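PDB 3VK9: glutathione S-transferase delta from Bombyx mori, which probably catalyses the conjugation of glutathione to electrophilic compounds, working as a homodimer of the delta class. Local coordinates for residues Tyr107-Asp112 against Val132-Gln137; Ser160-Val165 against Arg183-Val188; Ser167-Asp172 against Ala205-Val210. One frame throughout, in Å; residues are numbered along the deposited sequence. Where two conformers were deposited one is given.

Contact 1 of 3, residues Tyr107-Asp112 against Val132-Gln137; sequences YQRFSD and VQEALQ
Arg109 swings CG to the side opposite its carbonyl carbon (chi1 -73°) and then runs extended to NE, a shape that carries the guanidinium over Ala135 to the flank of Glu134. There NH1 forms a salt bridge with Glu134 OE1 at 3.6 Å. The two side chains cross at about a right angle, with their flat ends 60° apart, and Glu134 CB lies in the guanidinium plane at its edge. Direct hydrogen bonding of NH1 goes instead to the carbonyl oxygen of Lys131, one turn earlier on the same helix as Ala135. A long arginine suits this place because its aliphatic part is used too: CD rests on Ala135 CB at 4.0 Å, where a methyl is small enough for the chain to pass. Val132, the residue nearest to Arg109 by CA position, puts CG2 3.5 Å from Arg109 O, setting a compact branched group against the backbone and CB of Arg109. Gln108, on the same helix, packs against Gln108 of the second subunit. The axes of segments 107-112 and 132-137 approach to 9.1 Å, their N-to-C directions 157° apart, so this part of helices 89-119 and 126-142 is an antiparallel helix pair of the all-helical C-terminal domain of glutathione transferases.

Contact 2 of 3, residues Ser160-Val165 against Arg183-Val188; sequences SLIASV and RWYETV
Ile162 and Val188 meet tip to tip, with Ile162 CD1 3.5 Å from Val188 CG1, tighter than ordinary van der Waals contact. Ile162 has CG1 anti to its backbone N (chi1 -160°), which sends the longer branch across the gap toward helix 179-191, while CG2 also reaches the side of Val188. The same CD1 lies 3.6 Å from Tyr185 CD1, the isoleucine crossing the tyrosine at about a right angle. Nearer the backbone, Ile162 CB touches Trp184 CH2 at 3.8 Å, and one isoleucine thus bridges three residues of the facing helix. The indole reaches past it until its outer edge meets the backbone of Leu161, whose carbonyl carbon lies near the ring plane; Val188 CG2 covers one indole face, offset toward the rim.

This is a crossing in the core of the C-terminal helical bundle of the transferase fold. The axes of the two segments cross at 113° and come no nearer than 10.9 Å, a spacing that large aromatic side chains fill. Trp184 NE1 is satisfied by Asp158, in the first turn of helix 156-167, and Tyr185 OH probably by Glu169 beyond its other end.

Packing slackens around Val165: its CG2 is 4.1 Å from Trp184 CZ3, and its CG1 is 4.3 Å from Tyr185 CD1. On the far side of helix 179-191 the exposed Glu186 points away from the contact, its charge suited to solvent.

Contact 3 of 3, residues Ser167-Asp172 against Ala205-Val210; sequences SLEASD and AFKGLV
Lys207 NZ donates a hydrogen bond of 2.7 Å to Glu169 OE1 within a salt bridge, approaching the oxygen nearly along its C-O axis. The second carboxylate oxygen, OE2, is probably hydrogen-bonded to Tyr185 OH, a partner on helix 179-191 that would help fix the rotation of the acid. Both side chains are extended beyond CG, and the lysine's alkyl chain adds apolar cover, CE lying 3.5 Å from Glu169 CB. A methionine in place of Lys207 would probably keep some of that cover but leave Glu169 OE1 without its charged mate and the carboxylate less firmly held.

The turn that presents Glu169 is itself braced: Leu168 O accepts both the backbone N and the hydroxyl of Ser171, the OG at 2.7 Å. Ser167 OG, at the other end, bonds to Ala163 O and to Arg15.

Farther out the packing centres on Ala170, whose single methyl lets the backbones approach closely, Ala170 CA and Lys207 CA being 5.3 Å apart. Its CB touches Phe206 CE2 at 3.4 Å and Val210 CG2 at 4.0 Å. Ser167 O meets the same ring at its edge, near the plane, while Val210 CG2 sits over one face, toward the rim. Phe206 also touches Tyr115 of helix 89-119. The C-terminal helix 195-213 thereby folds back onto the short 3-10 turn after helix 156-167, closing the helical C-terminal domain of the glutathione transferase fold at this end.

How the contacts relate
Helix 156-167 and the turn that follows it tie the three contacts together. The centres of contacts 1 and 2 are about 14 Å apart, and contact 3 lies about 15 Å from each. Tyr107 CD1 of contact 1 packs on Ser164 OG of contact 2 at 3.6 Å; Phe110 CD1 meets Leu168 CD1 of contact 3 at 3.4 Å. Contacts 2 and 3 are joined where Tyr185 OH comes within 2.5 Å of Glu169 OE2. Along the chain contact 1 closes before the others open, whereas those two interleave. Arg15 of the thioredoxin-like domain bonds Ala163 O and Ser167 OG, linking this helical core to the domain that typically binds glutathione.

Contact 1 of 3, residues Tyr107-Asp112 against Val132-Gln137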
loop_
_atom_site.group_PDB
_atom_site.type_symbol
_atom_site.label_atom_id
_atom_site.label_comp_id
_atom_site.label_asym_id
_atom_site.label_seq_id
_atom_site.Cartn_x
_atom_site.Cartn_y
_atom_site.Cartn_z
ATOM N N TYR A 107 -2.058 0.259 -9.438
ATOM C CA TYR A 107 -3.490 0.471 -9.372
ATOM C C TYR A 107 -3.824 1.942 -9.106
ATOM O O TYR A 107 -4.804 2.471 -9.618
ATOM C CB TYR A 107 -4.168 -0.468 -8.366
ATOM C CG TYR A 107 -5.666 -0.348 -8.452
ATOM C CD1 TYR A 107 -6.373 -1.014 -9.437
ATOM C CD2 TYR A 107 -6.365 0.471 -7.588
ATOM C CE1 TYR A 107 -7.747 -0.880 -9.551
ATOM C CE2 TYR A 107 -7.749 0.611 -7.694
ATOM C CZ TYR A 107 -8.429 -0.073 -8.677
ATOM O OH TYR A 107 -9.796 0.052 -8.788
ATOM N N GLN A 108 -2.979 2.617 -8.345
ATOM C CA GLN A 108 -3.190 4.035 -8.093
ATOM C C GLN A 108 -3.158 4.816 -9.399
ATOM O O GLN A 108 -4.006 5.660 -9.647
ATOM C CB GLN A 108 -2.132 4.574 -7.126
ATOM C CG GLN A 108 -2.344 6.023 -6.756
ATOM C CD GLN A 108 -3.654 6.232 -6.011
ATOM O OE1 GLN A 108 -3.865 5.676 -4.924
ATOM N NE2 GLN A 108 -4.551 7.019 -6.604
ATOM N N ARG A 109 -2.169 4.528 -10.233
ATOM C CA ARG A 109 -2.017 5.253 -11.482
ATOM C C ARG A 109 -3.174 4.954 -12.399
ATOM O O ARG A 109 -3.698 5.861 -13.048
ATOM C CB ARG A 109 -0.677 4.923 -12.146
ATOM C CG ARG A 109 0.466 5.573 -11.399
ATOM C CD ARG A 109 1.810 5.154 -11.911
ATOM N NE ARG A 109 2.857 5.811 -11.143
ATOM C CZ ARG A 109 4.098 5.972 -11.575
ATOM N NH1 ARG A 109 4.427 5.537 -12.779
ATOM N NH2 ARG A 109 4.998 6.581 -10.814
ATOM N N PHE A 110 -3.578 3.685 -12.434
ATOM C CA PHE A 110 -4.706 3.275 -13.252
ATOM C C PHE A 110 -5.976 3.960 -12.796
ATOM O O PHE A 110 -6.699 4.513 -13.602
ATOM C CB PHE A 110 -4.913 1.756 -13.238
ATOM C CG PHE A 110 -6.214 1.322 -13.885
ATOM C CD1 PHE A 110 -6.394 1.430 -15.257
ATOM C CD2 PHE A 110 -7.267 0.832 -13.111
ATOM C CE1 PHE A 110 -7.602 1.037 -15.866
ATOM C CE2 PHE A 110 -8.470 0.445 -13.705
ATOM C CZ PHE A 110 -8.636 0.545 -15.087
ATOM N N SER A 111 -6.241 3.891 -11.498
ATOM C CA SER A 111 -7.351 4.601 -10.888
ATOM C C SER A 111 -7.344 6.079 -11.294
ATOM O O SER A 111 -8.366 6.612 -11.757
ATOM C CB SER A 111 -7.270 4.455 -9.364
ATOM O OG SER A 111 -8.325 5.144 -8.731
ATOM N N ASP A 112 -6.195 6.738 -11.142
ATOM C CA ASP A 112 -6.088 8.175 -11.446
ATOM C C ASP A 112 -6.420 8.486 -12.897
ATOM O O ASP A 112 -7.019 9.523 -13.220
ATOM C CB ASP A 112 -4.693 8.719 -11.111
ATOM C CG ASP A 112 -4.460 8.847 -9.613
ATOM O OD1 ASP A 112 -5.441 8.727 -8.842
ATOM O OD2 ASP A 112 -3.297 9.069 -9.207
ATOM N N VAL A 132 0.632 5.371 -16.263
ATOM C CA VAL A 132 0.240 3.967 -16.279
ATOM C C VAL A 132 1.222 3.136 -17.121
ATOM O O VAL A 132 1.609 2.038 -16.720
ATOM C CB VAL A 132 -1.190 3.761 -16.815
ATOM C CG1 VAL A 132 -1.520 2.269 -16.863
ATOM C CG2 VAL A 132 -2.188 4.499 -15.951
ATOM N N GLN A 133 1.621 3.663 -18.282
ATOM C CA GLN A 133 2.595 2.966 -19.125
ATOM C C GLN A 133 3.868 2.699 -18.312
ATOM O O GLN A 133 4.438 1.610 -18.375
ATOM C CB GLN A 133 2.930 3.771 -20.396
ATOM C CG GLN A 133 1.704 4.136 -21.265
ATOM C CD GLN A 133 1.012 2.914 -21.878
ATOM O OE1 GLN A 133 1.592 1.830 -21.954
ATOM N NE2 GLN A 133 -0.236 3.093 -22.320
ATOM N N GLU A 134 4.316 3.696 -17.548
ATOM C CA GLU A 134 5.542 3.537 -16.760
ATOM C C GLU A 134 5.368 2.481 -15.660
ATOM O O GLU A 134 6.308 1.772 -15.312
ATOM C CB GLU A 134 5.977 4.868 -16.132
ATOM C CG GLU A 134 6.257 5.977 -17.126
ATOM C CD GLU A 134 6.429 7.340 -16.455
ATOM O OE1 GLU A 134 6.236 7.437 -15.216
ATOM O OE2 GLU A 134 6.758 8.313 -17.176
ATOM N N ALA A 135 4.174 2.390 -15.088
ATOM C CA ALA A 135 3.941 1.353 -14.092
ATOM C C ALA A 135 4.049 -0.033 -14.753
ATOM O O ALA A 135 4.633 -0.963 -14.201
ATOM C CB ALA A 135 2.607 1.542 -13.445
ATOM N N LEU A 136 3.504 -0.147 -15.956
ATOM C CA LEU A 136 3.551 -1.395 -16.700
ATOM C C LEU A 136 4.968 -1.746 -17.138
ATOM O O LEU A 136 5.330 -2.915 -17.188
ATOM C CB LEU A 136 2.625 -1.322 -17.918
ATOM C CG LEU A 136 1.116 -1.451 -17.658
ATOM C CD1 LEU A 136 0.287 -1.033 -18.893
ATOM C CD2 LEU A 136 0.770 -2.870 -17.228
ATOM N N GLN A 137 5.750 -0.733 -17.490
ATOM C CA GLN A 137 7.151 -0.941 -17.834
ATOM C C GLN A 137 7.934 -1.488 -16.640
ATOM O O GLN A 137 8.754 -2.389 -16.787
ATOM C CB GLN A 137 7.778 0.363 -18.344
ATOM C CG GLN A 137 7.307 0.740 -19.742
ATOM C CD GLN A 137 7.371 2.238 -20.018
ATOM O OE1 GLN A 137 8.144 2.972 -19.387
ATOM N NE2 GLN A 137 6.549 2.698 -20.962
#

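Contact 2 of 3, residues Ser160-Val165 against Arg183-Val188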
loop_
_atom_site.group_PDB
_atom_site.type_symbol
_atom_site.label_atom_id
_atom_site.label_comp_id
_atom_site.label_asym_id
_atom_site.label_seq_id
_atom_site.Cartn_x
_atom_site.Cartn_y
_atom_site.Cartn_z
ATOM N N SER A 160 -3.175 -10.348 -6.429
ATOM C CA SER A 160 -3.558 -8.949 -6.259
ATOM C C SER A 160 -3.235 -8.157 -7.531
ATOM O O SER A 160 -4.063 -7.392 -8.019
ATOM C CB SER A 160 -2.849 -8.345 -5.044
ATOM O OG SER A 160 -3.255 -7.011 -4.838
ATOM N N LEU A 161 -2.036 -8.358 -8.073
ATOM C CA LEU A 161 -1.634 -7.629 -9.275
ATOM C C LEU A 161 -2.471 -8.002 -10.491
ATOM O O LEU A 161 -2.756 -7.151 -11.340
ATOM C CB LEU A 161 -0.136 -7.804 -9.579
ATOM C CG LEU A 161 0.799 -6.774 -8.915
ATOM C CD1 LEU A 161 2.277 -7.210 -8.957
ATOM C CD2 LEU A 161 0.632 -5.359 -9.499
ATOM N N ILE A 162 -2.867 -9.267 -10.594
ATOM C CA ILE A 162 -3.635 -9.637 -11.759
ATOM C C ILE A 162 -5.045 -9.082 -11.664
ATOM O O ILE A 162 -5.607 -8.672 -12.664
ATOM C CB ILE A 162 -3.593 -11.154 -12.108
ATOM C CG1 ILE A 162 -4.007 -11.339 -13.578
ATOM C CG2 ILE A 162 -4.495 -11.955 -11.196
ATOM C CD1 ILE A 162 -3.557 -12.634 -14.198
ATOM N N ALA A 163 -5.596 -9.002 -10.450
ATOM C CA ALA A 163 -6.906 -8.384 -10.288
ATOM C C ALA A 163 -6.862 -6.927 -10.752
ATOM O O ALA A 163 -7.793 -6.443 -11.411
ATOM C CB ALA A 163 -7.393 -8.479 -8.847
ATOM N N SER A 164 -5.778 -6.232 -10.418
ATOM C CA SER A 164 -5.574 -4.859 -10.908
ATOM C C SER A 164 -5.357 -4.805 -12.429
ATOM O O SER A 164 -6.138 -4.180 -13.152
ATOM C CB SER A 164 -4.391 -4.211 -10.191
ATOM O OG SER A 164 -4.637 -4.143 -8.804
ATOM N N VAL A 165 -4.304 -5.469 -12.903
ATOM C CA VAL A 165 -3.957 -5.477 -14.334
ATOM C C VAL A 165 -5.103 -5.891 -15.252
ATOM O O VAL A 165 -5.330 -5.264 -16.292
ATOM C CB VAL A 165 -2.731 -6.373 -14.658
ATOM C CG1 VAL A 165 -2.518 -6.435 -16.168
ATOM C CG2 VAL A 165 -1.461 -5.862 -13.951
ATOM N N ARG A 183 3.055 -12.542 -21.031
ATOM C CA ARG A 183 3.407 -13.917 -20.664
ATOM C C ARG A 183 2.893 -14.273 -19.263
ATOM O O ARG A 183 2.200 -15.273 -19.064
ATOM C CB ARG A 183 4.929 -14.116 -20.733
ATOM C CG ARG A 183 5.384 -15.462 -20.204
ATOM C CD ARG A 183 6.906 -15.673 -20.282
ATOM N NE ARG A 183 7.715 -14.541 -19.807
ATOM C CZ ARG A 183 7.863 -14.178 -18.532
ATOM N NH1 ARG A 183 7.227 -14.825 -17.562
ATOM N NH2 ARG A 183 8.637 -13.145 -18.222
ATOM N N TRP A 184 3.238 -13.437 -18.301
ATOM C CA TRP A 184 2.781 -13.599 -16.915
ATOM C C TRP A 184 1.246 -13.633 -16.791
ATOM O O TRP A 184 0.683 -14.510 -16.133
ATOM C CB TRP A 184 3.401 -12.489 -16.056
ATOM C CG TRP A 184 2.753 -12.275 -14.731
ATOM C CD1 TRP A 184 3.028 -12.935 -13.563
ATOM C CD2 TRP A 184 1.727 -11.332 -14.430
ATOM N NE1 TRP A 184 2.230 -12.453 -12.553
ATOM C CE2 TRP A 184 1.423 -11.466 -13.056
ATOM C CE3 TRP A 184 1.034 -10.380 -15.185
ATOM C CZ2 TRP A 184 0.445 -10.686 -12.423
ATOM C CZ3 TRP A 184 0.075 -9.601 -14.559
ATOM C CH2 TRP A 184 -0.217 -9.762 -13.190
ATOM N N TYR A 185 0.572 -12.676 -17.423
ATOM C CA TYR A 185 -0.889 -12.649 -17.441
ATOM C C TYR A 185 -1.451 -14.024 -17.789
ATOM O O TYR A 185 -2.287 -14.577 -17.060
ATOM C CB TYR A 185 -1.361 -11.627 -18.475
ATOM C CG TYR A 185 -2.809 -11.175 -18.351
ATOM C CD1 TYR A 185 -3.287 -10.591 -17.169
ATOM C CD2 TYR A 185 -3.683 -11.261 -19.443
ATOM C CE1 TYR A 185 -4.606 -10.151 -17.066
ATOM C CE2 TYR A 185 -5.015 -10.815 -19.347
ATOM C CZ TYR A 185 -5.464 -10.267 -18.159
ATOM O OH TYR A 185 -6.762 -9.830 -18.055
ATOM N N GLU A 186 -0.985 -14.576 -18.907
ATOM C CA GLU A 186 -1.434 -15.888 -19.347
ATOM C C GLU A 186 -1.114 -16.991 -18.342
ATOM O O GLU A 186 -1.950 -17.840 -18.067
ATOM C CB GLU A 186 -0.830 -16.251 -20.705
ATOM C CG GLU A 186 -1.288 -17.615 -21.184
ATOM C CD GLU A 186 -0.631 -18.048 -22.471
ATOM O OE1 GLU A 186 0.433 -17.492 -22.824
ATOM O OE2 GLU A 186 -1.177 -18.959 -23.119
ATOM N N THR A 187 0.100 -16.979 -17.805
ATOM C CA THR A 187 0.507 -17.987 -16.834
ATOM C C THR A 187 -0.422 -17.983 -15.617
ATOM O O THR A 187 -0.874 -19.026 -15.149
ATOM C CB THR A 187 1.960 -17.744 -16.322
ATOM O OG1 THR A 187 2.884 -17.778 -17.416
ATOM C CG2 THR A 187 2.356 -18.803 -15.288
ATOM N N VAL A 188 -0.705 -16.798 -15.102
ATOM C CA VAL A 188 -1.507 -16.704 -13.890
ATOM C C VAL A 188 -2.952 -17.138 -14.164
ATOM O O VAL A 188 -3.526 -17.899 -13.396
ATOM C CB VAL A 188 -1.397 -15.323 -13.253
ATOM C CG1 VAL A 188 -2.391 -15.173 -12.090
ATOM C CG2 VAL A 188 0.042 -15.120 -12.752
#

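Contact 3 of 3, residues Ser167-Asp172 against Ala205-Val210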
loop_
_atom_site.group_PDB
_atom_site.type_symbol
_atom_site.label_atom_id
_atom_site.label_comp_id
_atom_site.label_asym_id
_atom_site.label_seq_id
_atom_site.Cartn_x
_atom_site.Cartn_y
_atom_site.Cartn_z
ATOM N N SER A 167 -8.246 -5.436 -14.762
ATOM C CA SER A 167 -9.182 -4.315 -14.843
ATOM C C SER A 167 -8.864 -3.349 -16.002
ATOM O O SER A 167 -9.751 -2.649 -16.486
ATOM C CB SER A 167 -9.229 -3.541 -13.523
ATOM O OG SER A 167 -9.359 -4.421 -12.433
ATOM N N LEU A 168 -7.605 -3.318 -16.444
ATOM C CA LEU A 168 -7.199 -2.439 -17.545
ATOM C C LEU A 168 -7.869 -2.807 -18.871
ATOM O O LEU A 168 -7.893 -2.003 -19.798
ATOM C CB LEU A 168 -5.671 -2.475 -17.738
ATOM C CG LEU A 168 -4.796 -1.507 -16.940
ATOM C CD1 LEU A 168 -5.068 -1.660 -15.456
ATOM C CD2 LEU A 168 -3.313 -1.747 -17.240
ATOM N N GLU A 169 -8.390 -4.028 -18.969
ATOM C CA GLU A 169 -9.090 -4.451 -20.180
ATOM C C GLU A 169 -10.374 -3.645 -20.399
ATOM O O GLU A 169 -10.941 -3.650 -21.480
ATOM C CB GLU A 169 -9.415 -5.952 -20.138
ATOM C CG GLU A 169 -8.204 -6.879 -20.119
ATOM C CD GLU A 169 -8.613 -8.344 -20.230
ATOM O OE1 GLU A 169 -9.828 -8.608 -20.276
ATOM O OE2 GLU A 169 -7.741 -9.230 -20.277
ATOM N N ALA A 170 -10.836 -2.952 -19.368
ATOM C CA ALA A 170 -12.021 -2.117 -19.513
ATOM C C ALA A 170 -11.679 -0.759 -20.125
ATOM O O ALA A 170 -12.566 0.006 -20.460
ATOM C CB ALA A 170 -12.723 -1.946 -18.178
ATOM N N SER A 171 -10.388 -0.477 -20.269
ATOM C CA SER A 171 -9.915 0.830 -20.720
ATOM C C SER A 171 -9.150 0.701 -22.028
ATOM O O SER A 171 -9.144 -0.351 -22.653
ATOM C CB SER A 171 -8.957 1.422 -19.687
ATOM O OG SER A 171 -7.737 0.686 -19.701
ATOM N N ASP A 172 -8.477 1.779 -22.410
ATOM C CA ASP A 172 -7.687 1.792 -23.632
ATOM C C ASP A 172 -6.190 1.546 -23.400
ATOM O O ASP A 172 -5.367 1.799 -24.279
ATOM C CB ASP A 172 -7.920 3.092 -24.417
ATOM C CG ASP A 172 -7.334 4.323 -23.725
ATOM O OD1 ASP A 172 -6.902 4.234 -22.562
ATOM O OD2 ASP A 172 -7.324 5.396 -24.355
ATOM N N ALA A 205 -18.369 -8.104 -15.002
ATOM C CA ALA A 205 -19.328 -7.191 -14.378
ATOM C C ALA A 205 -18.806 -5.752 -14.407
ATOM O O ALA A 205 -19.553 -4.813 -14.682
ATOM C CB ALA A 205 -19.599 -7.614 -12.945
ATOM N N PHE A 206 -17.518 -5.602 -14.106
ATOM C CA PHE A 206 -16.819 -4.317 -14.156
ATOM C C PHE A 206 -16.872 -3.704 -15.563
ATOM O O PHE A 206 -17.196 -2.527 -15.718
ATOM C CB PHE A 206 -15.362 -4.504 -13.693
ATOM C CG PHE A 206 -14.510 -3.251 -13.781
ATOM C CD1 PHE A 206 -14.755 -2.165 -12.957
ATOM C CD2 PHE A 206 -13.446 -3.184 -14.664
ATOM C CE1 PHE A 206 -13.967 -1.016 -13.034
ATOM C CE2 PHE A 206 -12.657 -2.045 -14.751
ATOM C CZ PHE A 206 -12.913 -0.959 -13.933
ATOM N N LYS A 207 -16.560 -4.502 -16.583
ATOM C CA LYS A 207 -16.695 -4.048 -17.961
ATOM C C LYS A 207 -18.128 -3.585 -18.234
ATOM O O LYS A 207 -18.344 -2.576 -18.895
ATOM C CB LYS A 207 -16.239 -5.131 -18.948
ATOM C CG LYS A 207 -14.728 -5.340 -18.944
ATOM C CD LYS A 207 -14.322 -6.548 -19.763
ATOM C CE LYS A 207 -12.817 -6.804 -19.688
ATOM N NZ LYS A 207 -12.452 -7.974 -20.548
ATOM N N GLY A 208 -19.097 -4.309 -17.681
ATOM C CA GLY A 208 -20.497 -3.932 -17.756
ATOM C C GLY A 208 -20.790 -2.569 -17.154
ATOM O O GLY A 208 -21.466 -1.741 -17.779
ATOM N N LEU A 209 -20.285 -2.330 -15.943
ATOM C CA LEU A 209 -20.478 -1.054 -15.263
ATOM C C LEU A 209 -19.838 0.039 -16.099
ATOM O O LEU A 209 -20.449 1.081 -16.334
ATOM C CB LEU A 209 -19.846 -1.074 -13.869
ATOM C CG LEU A 209 -20.310 -0.115 -12.754
ATOM C CD1 LEU A 209 -19.230 -0.030 -11.668
ATOM C CD2 LEU A 209 -20.647 1.274 -13.262
ATOM N N VAL A 210 -18.607 -0.205 -16.550
ATOM C CA VAL A 210 -17.881 0.762 -17.381
ATOM C C VAL A 210 -18.629 1.137 -18.658
ATOM O O VAL A 210 -18.824 2.322 -18.934
ATOM C CB VAL A 210 -16.450 0.280 -17.738
ATOM C CG1 VAL A 210 -15.825 1.190 -18.795
ATOM C CG2 VAL A 210 -15.587 0.257 -16.497
#